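PDB 3DDM: putative mandelate racemase/muconate lactonizing enzyme from Bordetella bronchiseptica, which is of unknown function but has the two-domain build of the mandelate racemase/muconate lactonizing enzyme family, whose C-terminal domain is an enolase-type barrel. Local coordinates for residues A[231-236]-A[241-246]; A[227-232]-A[302-307]; A[180-185]-A[215-220]. The protein carries 1 engineered substitution. All coordinates share one frame; numbering follows the deposited sequence.

Contact 1: A[231-236]-A[241-246]; sequences EEPLRA and AEWAEL
Leu234 and Trp243 bring the loop 231-236 and the helical segment 241-246 to their nearest backbone approach, 7.7 Å between CA atoms, with Pro233 and Leu246 pairing at 8.9 Å. At this spacing the contact rests on side chains, and no hydrogen bond crosses it. Trp243 and Leu234 carry the largest shares. The CG of Trp243 lies anti to the carbonyl carbon (chi1 -79°), and the ring extends from the helix to lie along Leu234. Leu234 covers one face of the indole: CD1 sits 4.2 Å from the centroid of the five-membered ring and only 8° off its normal, a CH-pi contact, while CB lies 3.8 Å from CZ2 over the benzo part of the same face. The edge of the ring is turned toward the loop backbone, where Arg235 O lies near the ring plane. Pro233 approaches the benzo end obliquely, its CD 3.7 Å from Trp243 CH2.

One turn further along the helix, Leu246 has CG anti to the backbone N (chi1 -177°), and its CD2 branch reaches the loop. This methyl packs against the proline ring at Pro233 CG, and it meets Leu234 tip to tip, with Leu246 CD2 3.8 Å from Leu234 CG. Glu242 CB lies 4.0 Å from Leu234 CD1; the Glu242 carboxylate is engaged by Arg238.

In the fold this is the link from a barrel strand to the helix that follows it. Across the dimer interface, Arg235 and Ala236 pack on Ala101 and Ile105 of the second subunit. Within the chain, Trp243 and Leu246 rest on Leu254 of strand 254-256, whereas Leu234 and Leu246 both touch Ala215 of helix 212-222.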
loop_
_atom_site.group_PDB
_atom_site.type_symbol
_atom_site.label_atom_id
_atom_site.label_comp_id
_atom_site.label_asym_id
_atom_site.label_seq_id
_atom_site.Cartn_x
_atom_site.Cartn_y
_atom_site.Cartn_z
ATOM N N GLU A 231 -23.810 -3.661 -4.265
ATOM C CA GLU A 231 -22.430 -3.201 -4.298
ATOM C C GLU A 231 -21.420 -4.017 -3.499
ATOM O O GLU A 231 -21.647 -4.365 -2.342
ATOM C CB GLU A 231 -22.370 -1.746 -3.856
ATOM C CG GLU A 231 -21.082 -1.079 -4.223
ATOM C CD GLU A 231 -21.056 0.365 -3.806
ATOM O OE1 GLU A 231 -21.960 1.120 -4.236
ATOM O OE2 GLU A 231 -20.132 0.743 -3.051
ATOM N N GLU A 232 -20.298 -4.301 -4.150
ATOM C CA GLU A 232 -19.197 -5.067 -3.583
ATOM C C GLU A 232 -19.603 -6.279 -2.723
ATOM O O GLU A 232 -19.171 -6.408 -1.574
ATOM C CB GLU A 232 -18.282 -4.138 -2.774
ATOM C CG GLU A 232 -17.655 -3.002 -3.578
ATOM C CD GLU A 232 -16.239 -2.670 -3.116
ATOM O OE1 GLU A 232 -15.305 -2.783 -3.938
ATOM O OE2 GLU A 232 -16.052 -2.302 -1.934
ATOM N N PRO A 233 -20.417 -7.196 -3.279
ATOM C CA PRO A 233 -20.853 -8.381 -2.532
ATOM C C PRO A 233 -19.691 -9.312 -2.193
ATOM O O PRO A 233 -19.749 -10.053 -1.210
ATOM C CB PRO A 233 -21.866 -9.026 -3.476
ATOM C CG PRO A 233 -21.282 -8.719 -4.816
ATOM C CD PRO A 233 -20.884 -7.261 -4.674
ATOM N N LEU A 234 -18.644 -9.264 -3.013
ATOM C CA LEU A 234 -17.450 -10.083 -2.808
ATOM C C LEU A 234 -16.237 -9.175 -2.749
ATOM O O LEU A 234 -16.308 -8.025 -3.177
ATOM C CB LEU A 234 -17.236 -11.035 -3.980
ATOM C CG LEU A 234 -18.296 -12.037 -4.399
ATOM C CD1 LEU A 234 -17.799 -12.723 -5.661
ATOM C CD2 LEU A 234 -18.559 -13.034 -3.283
ATOM N N ARG A 235 -15.122 -9.691 -2.237
ATOM C CA ARG A 235 -13.893 -8.900 -2.193
ATOM C C ARG A 235 -13.434 -8.646 -3.638
ATOM O O ARG A 235 -13.557 -9.513 -4.506
ATOM C CB ARG A 235 -12.791 -9.652 -1.454
ATOM C CG ARG A 235 -13.107 -10.008 -0.022
ATOM C CD ARG A 235 -11.897 -10.657 0.642
ATOM N NE ARG A 235 -12.160 -10.982 2.044
ATOM C CZ ARG A 235 -11.241 -11.437 2.897
ATOM N NH1 ARG A 235 -9.987 -11.626 2.494
ATOM N NH2 ARG A 235 -11.580 -11.698 4.156
ATOM N N ALA A 236 -12.905 -7.453 -3.886
ATOM C CA ALA A 236 -12.419 -7.068 -5.209
ATOM C C ALA A 236 -11.349 -8.042 -5.708
ATOM O O ALA A 236 -11.072 -8.120 -6.903
ATOM C CB ALA A 236 -11.857 -5.648 -5.145
ATOM N N ALA A 241 -14.042 -15.782 -12.175
ATOM C CA ALA A 241 -15.002 -16.874 -12.119
ATOM C C ALA A 241 -16.060 -16.712 -11.035
ATOM O O ALA A 241 -17.214 -17.076 -11.242
ATOM C CB ALA A 241 -14.277 -18.182 -11.926
ATOM N N GLU A 242 -15.674 -16.173 -9.882
ATOM C CA GLU A 242 -16.620 -16.009 -8.791
ATOM C C GLU A 242 -17.599 -14.879 -9.068
ATOM O O GLU A 242 -18.772 -14.966 -8.697
ATOM C CB GLU A 242 -15.878 -15.770 -7.473
ATOM C CG GLU A 242 -14.851 -16.838 -7.147
ATOM C CD GLU A 242 -14.391 -16.815 -5.696
ATOM O OE1 GLU A 242 -13.340 -17.424 -5.395
ATOM O OE2 GLU A 242 -15.084 -16.205 -4.851
ATOM N N TRP A 243 -17.116 -13.822 -9.720
ATOM C CA TRP A 243 -17.961 -12.678 -10.066
ATOM C C TRP A 243 -18.901 -13.071 -11.184
ATOM O O TRP A 243 -20.078 -12.711 -11.182
ATOM C CB TRP A 243 -17.121 -11.478 -10.516
ATOM C CG TRP A 243 -16.508 -10.726 -9.383
ATOM C CD1 TRP A 243 -15.247 -10.870 -8.890
ATOM C CD2 TRP A 243 -17.147 -9.734 -8.572
ATOM N NE1 TRP A 243 -15.058 -10.031 -7.820
ATOM C CE2 TRP A 243 -16.208 -9.322 -7.603
ATOM C CE3 TRP A 243 -18.423 -9.154 -8.570
ATOM C CZ2 TRP A 243 -16.502 -8.353 -6.637
ATOM C CZ3 TRP A 243 -18.716 -8.189 -7.610
ATOM C CH2 TRP A 243 -17.758 -7.800 -6.656
ATOM N N ALA A 244 -18.369 -13.814 -12.142
ATOM C CA ALA A 244 -19.164 -14.266 -13.265
ATOM C C ALA A 244 -20.306 -15.143 -12.756
ATOM O O ALA A 244 -21.442 -15.020 -13.207
ATOM C CB ALA A 244 -18.293 -15.040 -14.242
ATOM N N GLU A 245 -20.008 -16.019 -11.807
ATOM C CA GLU A 245 -21.028 -16.896 -11.264
ATOM C C GLU A 245 -22.075 -16.120 -10.482
ATOM O O GLU A 245 -23.275 -16.302 -10.686
ATOM C CB GLU A 245 -20.415 -17.947 -10.350
ATOM C CG GLU A 245 -21.412 -19.018 -9.958
ATOM C CD GLU A 245 -20.939 -19.883 -8.810
ATOM O OE1 GLU A 245 -19.796 -20.404 -8.866
ATOM O OE2 GLU A 245 -21.727 -20.046 -7.848
ATOM N N LEU A 246 -21.623 -15.257 -9.580
ATOM C CA LEU A 246 -22.549 -14.471 -8.773
ATOM C C LEU A 246 -23.446 -13.606 -9.654
ATOM O O LEU A 246 -24.655 -13.515 -9.429
ATOM C CB LEU A 246 -21.781 -13.576 -7.794
ATOM C CG LEU A 246 -22.648 -12.746 -6.840
ATOM C CD1 LEU A 246 -23.501 -13.672 -5.990
ATOM C CD2 LEU A 246 -21.768 -11.876 -5.964
#

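Contact 2: A[227-232]-A[302-307]; sequences LDWLEE and GLRYCP
Arg304 NH1 donates a weak hydrogen bond to Asp228 OD2, at 3.4 Å and with an N-H...O angle of 150°, as part of a salt bridge. The carboxylate oxygen approaches near the guanidinium plane, although the two flat groups are strongly tilted against each other. A bend at chi3 of Arg304 (66°) folds the guanidinium round to Trp229. There the geometry is edge to face, with the guanidinium supplying the face: Trp229 CZ3 stands 3.7 Å above its plane, offset toward the rim, and the ring and guanidinium planes are 78° apart. Arg304 NH2 is hydrogen-bonded to Pro332 O.

Cys306, two residues along the strand, meets the same six-membered ring obliquely. Its CB lies 3.7 Å from Trp229 CH2, and SG is 4.6 Å from the ring centroid, a sulfur-aromatic contact. At the other end of the indole, Trp229 NE1 makes a weak hydrogen bond to Glu231 OE1, an oxygen that Lys175 and Gln279 also grip.

Strands 254-256 and 275-278 separate the two segments in the sheet order, so these side chains meet across the barrel interior, with Val277 touching both Trp229 and Cys306. Because NH1 lies at the ring edge and not over its face, the tryptophan probably serves Arg304 mainly as packing, and the charge is more likely balanced by Asp228.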
loop_
_atom_site.group_PDB
_atom_site.type_symbol
_atom_site.label_atom_id
_atom_site.label_comp_id
_atom_site.label_asym_id
_atom_site.label_seq_id
_atom_site.Cartn_x
_atom_site.Cartn_y
_atom_site.Cartn_z
ATOM N N LEU A 227 -33.752 -4.058 -5.711
ATOM C CA LEU A 227 -32.599 -3.168 -5.670
ATOM C C LEU A 227 -32.098 -2.810 -7.066
ATOM O O LEU A 227 -32.247 -3.590 -7.999
ATOM C CB LEU A 227 -31.470 -3.819 -4.870
ATOM C CG LEU A 227 -31.828 -4.260 -3.448
ATOM C CD1 LEU A 227 -30.604 -4.867 -2.797
ATOM C CD2 LEU A 227 -32.323 -3.076 -2.629
ATOM N N ASP A 228 -31.512 -1.625 -7.205
ATOM C CA ASP A 228 -30.972 -1.186 -8.486
ATOM C C ASP A 228 -29.624 -1.845 -8.714
ATOM O O ASP A 228 -29.195 -2.014 -9.854
ATOM C CB ASP A 228 -30.807 0.335 -8.510
ATOM C CG ASP A 228 -32.062 1.053 -8.967
ATOM O OD1 ASP A 228 -33.174 0.616 -8.577
ATOM O OD2 ASP A 228 -31.930 2.058 -9.702
ATOM N N TRP A 229 -28.950 -2.192 -7.620
ATOM C CA TRP A 229 -27.660 -2.863 -7.697
ATOM C C TRP A 229 -27.150 -3.303 -6.322
ATOM O O TRP A 229 -27.509 -2.723 -5.292
ATOM C CB TRP A 229 -26.620 -1.972 -8.393
ATOM C CG TRP A 229 -26.008 -0.881 -7.551
ATOM C CD1 TRP A 229 -25.177 -1.035 -6.470
ATOM C CD2 TRP A 229 -26.113 0.532 -7.775
ATOM N NE1 TRP A 229 -24.753 0.195 -6.014
ATOM C CE2 TRP A 229 -25.311 1.173 -6.794
ATOM C CE3 TRP A 229 -26.804 1.321 -8.710
ATOM C CZ2 TRP A 229 -25.184 2.561 -6.723
ATOM C CZ3 TRP A 229 -26.677 2.705 -8.639
ATOM C CH2 TRP A 229 -25.871 3.309 -7.649
ATOM N N LEU A 230 -26.326 -4.349 -6.322
ATOM C CA LEU A 230 -25.738 -4.892 -5.103
ATOM C C LEU A 230 -24.256 -4.515 -5.179
ATOM O O LEU A 230 -23.527 -4.986 -6.056
ATOM C CB LEU A 230 -25.906 -6.411 -5.086
ATOM C CG LEU A 230 -26.120 -7.112 -3.747
ATOM C CD1 LEU A 230 -26.194 -8.624 -3.974
ATOM C CD2 LEU A 230 -24.988 -6.758 -2.802
ATOM N N GLU A 231 -23.810 -3.661 -4.265
ATOM C CA GLU A 231 -22.430 -3.201 -4.298
ATOM C C GLU A 231 -21.420 -4.017 -3.499
ATOM O O GLU A 231 -21.647 -4.365 -2.342
ATOM C CB GLU A 231 -22.370 -1.746 -3.856
ATOM C CG GLU A 231 -21.082 -1.079 -4.223
ATOM C CD GLU A 231 -21.056 0.365 -3.806
ATOM O OE1 GLU A 231 -21.960 1.120 -4.236
ATOM O OE2 GLU A 231 -20.132 0.743 -3.051
ATOM N N GLU A 232 -20.298 -4.301 -4.150
ATOM C CA GLU A 232 -19.197 -5.067 -3.583
ATOM C C GLU A 232 -19.603 -6.279 -2.723
ATOM O O GLU A 232 -19.171 -6.408 -1.574
ATOM C CB GLU A 232 -18.282 -4.138 -2.774
ATOM C CG GLU A 232 -17.655 -3.002 -3.578
ATOM C CD GLU A 232 -16.239 -2.670 -3.116
ATOM O OE1 GLU A 232 -15.305 -2.783 -3.938
ATOM O OE2 GLU A 232 -16.052 -2.302 -1.934
ATOM N N GLY A 302 -22.805 0.226 -22.702
ATOM C CA GLY A 302 -24.136 -0.137 -22.256
ATOM C C GLY A 302 -24.265 -0.427 -20.773
ATOM O O GLY A 302 -25.209 -1.088 -20.348
ATOM N N LEU A 303 -23.327 0.068 -19.973
ATOM C CA LEU A 303 -23.371 -0.145 -18.533
ATOM C C LEU A 303 -23.552 1.188 -17.798
ATOM O O LEU A 303 -23.369 2.253 -18.392
ATOM C CB LEU A 303 -22.083 -0.828 -18.093
ATOM C CG LEU A 303 -21.789 -2.128 -18.850
ATOM C CD1 LEU A 303 -20.414 -2.645 -18.466
ATOM C CD2 LEU A 303 -22.870 -3.163 -18.538
ATOM N N ARG A 304 -23.922 1.133 -16.519
ATOM C CA ARG A 304 -24.124 2.351 -15.726
ATOM C C ARG A 304 -22.857 2.833 -15.034
ATOM O O ARG A 304 -22.072 2.031 -14.524
ATOM C CB ARG A 304 -25.158 2.144 -14.616
ATOM C CG ARG A 304 -26.537 1.741 -15.042
ATOM C CD ARG A 304 -27.457 1.690 -13.834
ATOM N NE ARG A 304 -27.663 3.011 -13.249
ATOM C CZ ARG A 304 -28.477 3.255 -12.224
ATOM N NH1 ARG A 304 -29.159 2.261 -11.664
ATOM N NH2 ARG A 304 -28.626 4.496 -11.769
ATOM N N TYR A 305 -22.680 4.147 -15.006
ATOM C CA TYR A 305 -21.559 4.764 -14.319
ATOM C C TYR A 305 -22.163 5.577 -13.176
ATOM O O TYR A 305 -22.729 6.651 -13.392
ATOM C CB TYR A 305 -20.782 5.684 -15.253
ATOM C CG TYR A 305 -19.929 6.686 -14.512
ATOM C CD1 TYR A 305 -18.994 6.269 -13.562
ATOM C CD2 TYR A 305 -20.056 8.055 -14.757
ATOM C CE1 TYR A 305 -18.200 7.191 -12.870
ATOM C CE2 TYR A 305 -19.266 8.991 -14.071
ATOM C CZ TYR A 305 -18.337 8.550 -13.131
ATOM O OH TYR A 305 -17.527 9.459 -12.474
ATOM N N CYS A 306 -22.064 5.056 -11.959
ATOM C CA CYS A 306 -22.611 5.737 -10.791
ATOM C C CYS A 306 -21.552 5.956 -9.731
ATOM O O CYS A 306 -21.316 5.090 -8.889
ATOM C CB CYS A 306 -23.759 4.927 -10.194
ATOM S SG CYS A 306 -25.171 4.772 -11.295
ATOM N N PRO A 307 -20.900 7.124 -9.755
ATOM C CA PRO A 307 -19.858 7.438 -8.773
ATOM C C PRO A 307 -20.443 7.818 -7.404
ATOM O O PRO A 307 -21.644 8.066 -7.266
ATOM C CB PRO A 307 -19.114 8.605 -9.430
ATOM C CG PRO A 307 -20.213 9.340 -10.129
ATOM C CD PRO A 307 -21.063 8.221 -10.732
#

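Contact 3: A[180-185]-A[215-220]; sequences FDDARD and ARQMAQ
Asp182 and Met218 join two successive helices of the outer layer of the barrel, 182-196 and 212-222, with their CA atoms 7.3 Å apart. The thioether does most of the touching. Met218 bends at both chi2 (-60°) and chi3 (-67°), which turns its end toward the first turn of helix 182-196. SD lies beside the carboxylate of Asp182, 3.8 Å from CG, while the terminal CE reaches Asp182 O at 3.6 Å and Asp185 CB at 4.0 Å.

The helices flank strand 202-205, and helix 182-196 forms the crossover of a beta-alpha-beta unit between the parallel strands 174-177 and 202-205. Asp181 takes the N-cap position of that helix, and its carbonyl O accepts from Asp185 N at 2.9 Å. The CE contacts with Asp182 and Asp185 place Met218 on the first turn.

Polar groups border this packing. The extended side chain of Gln217 crosses Asp182 at about a right angle, placing NE2 3.2 Å from OD2, with amide and carboxylate planes 62° apart. The other oxygen, Asp182 OD1, forms a salt bridge with Arg214, and Asp185 OD2 is hydrogen-bonded to Gly179 N just ahead of the helix. Met218 also touches Trp210.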
loop_
_atom_site.group_PDB
_atom_site.type_symbol
_atom_site.label_atom_id
_atom_site.label_comp_id
_atom_site.label_asym_id
_atom_site.label_seq_id
_atom_site.Cartn_x
_atom_site.Cartn_y
_atom_site.Cartn_z
ATOM N N PHE A 180 -23.344 -7.439 7.841
ATOM C CA PHE A 180 -23.135 -7.747 9.252
ATOM C C PHE A 180 -23.978 -8.952 9.677
ATOM O O PHE A 180 -23.447 -9.965 10.121
ATOM C CB PHE A 180 -23.526 -6.540 10.116
ATOM C CG PHE A 180 -23.009 -5.215 9.595
ATOM C CD1 PHE A 180 -21.675 -4.844 9.780
ATOM C CD2 PHE A 180 -23.865 -4.334 8.919
ATOM C CE1 PHE A 180 -21.201 -3.613 9.302
ATOM C CE2 PHE A 180 -23.398 -3.102 8.438
ATOM C CZ PHE A 180 -22.065 -2.742 8.631
ATOM N N ASP A 181 -25.295 -8.823 9.532
ATOM C CA ASP A 181 -26.238 -9.867 9.919
ATOM C C ASP A 181 -27.237 -10.195 8.809
ATOM O O ASP A 181 -28.081 -9.377 8.461
ATOM C CB ASP A 181 -26.999 -9.430 11.175
ATOM C CG ASP A 181 -28.037 -10.446 11.613
ATOM O OD1 ASP A 181 -27.652 -11.487 12.189
ATOM O OD2 ASP A 181 -29.240 -10.215 11.371
ATOM N N ASP A 182 -27.143 -11.409 8.279
ATOM C CA ASP A 182 -28.013 -11.883 7.206
ATOM C C ASP A 182 -29.511 -11.620 7.357
ATOM O O ASP A 182 -30.137 -11.041 6.474
ATOM C CB ASP A 182 -27.807 -13.384 7.008
ATOM C CG ASP A 182 -26.517 -13.706 6.289
ATOM O OD1 ASP A 182 -25.448 -13.217 6.720
ATOM O OD2 ASP A 182 -26.576 -14.455 5.292
ATOM N N ALA A 183 -30.085 -12.063 8.468
ATOM C CA ALA A 183 -31.516 -11.906 8.697
ATOM C C ALA A 183 -31.969 -10.464 8.841
ATOM O O ALA A 183 -33.002 -10.071 8.292
ATOM C CB ALA A 183 -31.926 -12.698 9.928
ATOM N N ARG A 184 -31.196 -9.686 9.591
ATOM C CA ARG A 184 -31.513 -8.287 9.830
ATOM C C ARG A 184 -31.446 -7.514 8.517
ATOM O O ARG A 184 -32.297 -6.667 8.247
ATOM C CB ARG A 184 -30.529 -7.686 10.838
ATOM C CG ARG A 184 -31.076 -6.508 11.619
ATOM C CD ARG A 184 -29.979 -5.791 12.393
ATOM N NE ARG A 184 -30.531 -4.890 13.402
ATOM C CZ ARG A 184 -31.364 -3.881 13.145
ATOM N NH1 ARG A 184 -31.753 -3.621 11.899
ATOM N NH2 ARG A 184 -31.831 -3.139 14.142
ATOM N N ASP A 185 -30.439 -7.818 7.702
ATOM C CA ASP A 185 -30.260 -7.144 6.421
ATOM C C ASP A 185 -31.439 -7.317 5.471
ATOM O O ASP A 185 -31.875 -6.360 4.843
ATOM C CB ASP A 185 -28.977 -7.621 5.734
ATOM C CG ASP A 185 -27.716 -7.062 6.382
ATOM O OD1 ASP A 185 -27.772 -5.957 6.966
ATOM O OD2 ASP A 185 -26.660 -7.724 6.285
ATOM N N ALA A 215 -23.081 -14.673 -0.866
ATOM C CA ALA A 215 -23.553 -13.640 -1.774
ATOM C C ALA A 215 -24.690 -14.185 -2.624
ATOM O O ALA A 215 -25.699 -13.515 -2.823
ATOM C CB ALA A 215 -22.420 -13.171 -2.661
ATOM N N ARG A 216 -24.518 -15.402 -3.134
ATOM C CA ARG A 216 -25.545 -16.040 -3.954
ATOM C C ARG A 216 -26.821 -16.110 -3.126
ATOM O O ARG A 216 -27.891 -15.688 -3.566
ATOM C CB ARG A 216 -25.135 -17.464 -4.348
ATOM C CG ARG A 216 -24.088 -17.575 -5.442
ATOM C CD ARG A 216 -23.807 -19.054 -5.767
ATOM N NE ARG A 216 -25.015 -19.768 -6.192
ATOM C CZ ARG A 216 -25.392 -19.947 -7.456
ATOM N NH1 ARG A 216 -24.654 -19.474 -8.453
ATOM N NH2 ARG A 216 -26.521 -20.584 -7.728
ATOM N N GLN A 217 -26.682 -16.644 -1.917
ATOM C CA GLN A 217 -27.798 -16.783 -0.991
ATOM C C GLN A 217 -28.474 -15.443 -0.707
ATOM O O GLN A 217 -29.688 -15.316 -0.855
ATOM C CB GLN A 217 -27.302 -17.386 0.317
ATOM C CG GLN A 217 -28.364 -17.536 1.366
ATOM C CD GLN A 217 -27.768 -17.687 2.752
ATOM O OE1 GLN A 217 -27.053 -18.655 3.037
ATOM N NE2 GLN A 217 -28.051 -16.718 3.622
ATOM N N MET A 218 -27.692 -14.443 -0.301
ATOM C CA MET A 218 -28.251 -13.128 0.005
ATOM C C MET A 218 -28.808 -12.405 -1.220
ATOM O O MET A 218 -29.884 -11.814 -1.153
ATOM C CB MET A 218 -27.207 -12.245 0.689
ATOM C CG MET A 218 -26.920 -12.607 2.131
ATOM S SD MET A 218 -28.356 -12.522 3.224
ATOM C CE MET A 218 -28.689 -10.749 3.211
ATOM N N ALA A 219 -28.087 -12.448 -2.337
ATOM C CA ALA A 219 -28.561 -11.777 -3.543
ATOM C C ALA A 219 -29.951 -12.286 -3.903
ATOM O O ALA A 219 -30.748 -11.576 -4.510
ATOM C CB ALA A 219 -27.602 -12.018 -4.686
ATOM N N GLN A 220 -30.235 -13.525 -3.514
ATOM C CA GLN A 220 -31.525 -14.161 -3.777
ATOM C C GLN A 220 -32.592 -13.616 -2.824
ATOM O O GLN A 220 -33.670 -13.199 -3.253
ATOM C CB GLN A 220 -31.406 -15.675 -3.582
ATOM C CG GLN A 220 -31.898 -16.518 -4.749
ATOM C CD GLN A 220 -30.915 -16.555 -5.908
ATOM O OE1 GLN A 220 -29.780 -17.026 -5.767
ATOM N NE2 GLN A 220 -31.351 -16.066 -7.065
#

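Overall arrangement
All three contacts lie in the barrel domain, on the same side of the chain's centre. Contacts 1 and 2 share Glu231 and Glu232 and have centres about 13 Å apart: contact 2 runs inward from strand 229-231, contact 1 outward from the loop after it. That strand's C-terminal end is where barrels of the enolase superfamily generally place their active site. Contact 3 is centred about 14 Å from contact 1, to which it is tied by a 3.0 Å salt bridge from Arg216 NH1 to Glu245 OE2 and by packing of Leu246 CD1 on Ala215 CB at 3.5 Å. It reaches contact 2, about 18 Å away between centres, through Ala219 CB, 3.7 Å from Leu230 CD1.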